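Side-chain contact in ribosomal-protein-alanine acetyltransferase (Escherichia coli O157:H7, PDB 5ISV), which probably acetylates the N-terminal alanine of ribosomal protein bS18, using acetyl-CoA as the acetyl donor: residues 42-45 with 50-53. Sequence-based numbering, arbitrary orientation.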
ATOM      1  N   ASN A  42       7.099  -5.245  -3.684  1.00 17.99           N
ATOM      2  CA  ASN A  42       5.878  -5.836  -3.155  1.00 17.79           C
ATOM      3  C   ASN A  42       6.221  -6.720  -1.943  1.00 18.21           C
ATOM      4  O   ASN A  42       7.209  -7.431  -1.956  1.00 20.84           O
ATOM      5  CB  ASN A  42       5.240  -6.719  -4.243  1.00 17.65           C
ATOM      6  CG  ASN A  42       4.741  -5.887  -5.424  1.00 17.52           C
ATOM      7  OD1 ASN A  42       4.562  -4.684  -5.281  1.00 18.02           O
ATOM      8  ND2 ASN A  42       4.492  -6.508  -6.556  1.00 19.10           N
ATOM      9  N   PHE A  43       5.339  -6.696  -0.967  1.00 16.31           N
ATOM     10  CA  PHE A  43       5.552  -7.422   0.335  1.00 17.09           C
ATOM     11  C   PHE A  43       4.312  -8.212   0.695  1.00 17.37           C
ATOM     12  O   PHE A  43       3.183  -7.866   0.354  1.00 18.11           O
ATOM     13  CB  PHE A  43       5.866  -6.418   1.466  1.00 16.74           C
ATOM     14  CG  PHE A  43       7.208  -5.759   1.335  1.00 19.72           C
ATOM     15  CD1 PHE A  43       8.392  -6.501   1.480  1.00 21.69           C
ATOM     16  CD2 PHE A  43       7.299  -4.387   1.032  1.00 20.18           C
ATOM     17  CE1 PHE A  43       9.625  -5.920   1.360  1.00 23.89           C
ATOM     18  CE2 PHE A  43       8.535  -3.804   0.889  1.00 22.53           C
ATOM     19  CZ  PHE A  43       9.692  -4.551   1.038  1.00 23.29           C
ATOM     20  N   GLN A  44       4.556  -9.277   1.501  1.00 18.90           N
ATOM     21  CA  GLN A  44       3.481 -10.094   2.067  1.00 20.05           C
ATOM     22  C   GLN A  44       3.773 -10.284   3.552  1.00 20.28           C
ATOM     23  O   GLN A  44       4.932 -10.174   3.969  1.00 20.86           O
ATOM     24  CB  GLN A  44       3.444 -11.455   1.381  1.00 22.96           C
ATOM     25  CG  GLN A  44       4.753 -12.255   1.519  1.00 26.69           C
ATOM     26  CD  GLN A  44       4.649 -13.685   1.050  1.00 30.49           C
ATOM     27  OE1 GLN A  44       3.698 -14.375   1.379  1.00 33.19           O
ATOM     28  NE2 GLN A  44       5.615 -14.130   0.262  1.00 32.68           N
ATOM     29  N   LEU A  45       2.694 -10.419   4.307  1.00 18.44           N
ATOM     30  CA  LEU A  45       2.818 -10.770   5.745  1.00 18.75           C
ATOM     31  C   LEU A  45       2.126 -12.105   5.912  1.00 19.44           C
ATOM     32  O   LEU A  45       0.990 -12.310   5.500  1.00 20.37           O
ATOM     33  CB  LEU A  45       2.151  -9.695   6.597  1.00 18.34           C
ATOM     34  CG  LEU A  45       2.313  -9.865   8.110  1.00 19.85           C
ATOM     35  CD1 LEU A  45       2.282  -8.546   8.838  1.00 20.71           C
ATOM     36  CD2 LEU A  45       1.270 -10.813   8.711  1.00 21.77           C
ATOM     37  N   LYS A  50       0.327 -18.964   6.888  1.00 23.18           N
ATOM     38  CA  LYS A  50      -0.646 -18.596   5.867  1.00 23.38           C
ATOM     39  C   LYS A  50      -0.468 -17.113   5.522  1.00 22.07           C
ATOM     40  O   LYS A  50      -0.293 -16.250   6.412  1.00 22.78           O
ATOM     41  CB  LYS A  50      -2.065 -18.801   6.408  1.00 26.12           C
ATOM     42  CG  LYS A  50      -2.326 -20.215   6.908  1.00 28.80           C
ATOM     43  CD  LYS A  50      -2.254 -21.201   5.767  1.00 30.78           C
ATOM     44  CE  LYS A  50      -2.590 -22.593   6.268  1.00 32.96           C
ATOM     45  NZ  LYS A  50      -2.885 -23.462   5.116  1.00 37.51           N
ATOM     46  N   MET A  51      -0.513 -16.768   4.220  1.00 22.55           N
ATOM     47  CA  MET A  51      -0.489 -15.351   3.888  1.00 21.02           C
ATOM     48  C   MET A  51      -1.704 -14.663   4.489  1.00 20.91           C
ATOM     49  O   MET A  51      -2.819 -15.152   4.341  1.00 23.79           O
ATOM     50  CB  MET A  51      -0.481 -15.182   2.392  1.00 21.41           C
ATOM     51  CG  MET A  51      -0.198 -13.716   1.999  1.00 20.49           C
ATOM     52  SD  MET A  51      -0.368 -13.307   0.242  1.00 24.38           S
ATOM     53  CE  MET A  51       0.952 -14.296  -0.449  1.00 25.04           C
ATOM     54  N   ALA A  52      -1.459 -13.549   5.187  1.00 20.24           N
ATOM     55  CA  ALA A  52      -2.510 -12.804   5.843  1.00 20.27           C
ATOM     56  C   ALA A  52      -2.764 -11.398   5.257  1.00 19.74           C
ATOM     57  O   ALA A  52      -3.857 -10.854   5.392  1.00 20.64           O
ATOM     58  CB  ALA A  52      -2.201 -12.719   7.327  1.00 20.22           C
ATOM     59  N   ALA A  53      -1.746 -10.825   4.626  1.00 18.51           N
ATOM     60  CA  ALA A  53      -1.873  -9.480   4.023  1.00 17.74           C
ATOM     61  C   ALA A  53      -0.809  -9.322   2.941  1.00 17.74           C
ATOM     62  O   ALA A  53       0.199 -10.008   2.923  1.00 19.32           O
ATOM     63  CB  ALA A  53      -1.729  -8.423   5.106  1.00 18.32           C
TER
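Leu45 O takes two backbone N-H groups from the neighbouring strand, one from Ala52 N at 2.8 Å and a longer one from Ala53 N at 3.2 Å, both lying in its carbonyl plane. The return bond, from Leu45 N to Ala53 O (2.9 Å), is nearly straight at the hydrogen, although the donor sits above the plane of the Ala53 carbonyl. On the face of the sheet that carries Leu45 and Ala53, Leu45 CB packs against Ala53 CB at 4.3 Å, and Leu45 CD2 reaches Ala52 CB at 4.2 Å. A chi1 of -175° sets Leu45 CG opposite the backbone N, and the side chain touches Ile4 of strand 2-6 and Leu80 of helix 80-94, a helix that Ala52 also touches. On the other face, the side chains of Gln44 and Met51 cross at about a right angle, with Met51 CE 3.3 Å from Gln44 OE1. Gln44 NE2 hydrogen-bonds to Ser6 O on strand 2-6, an outermost strand of the sheet, while Met51 packs on Ala14, Ala15 and Ile18 of helix 12-22. Two residues set against one make this a classic beta bulge in the antiparallel hairpin of strands 43-47 and 50-60, part of the GNAT sheet, with Ala53 packed near Val71 of the predicted acetyl-CoA site.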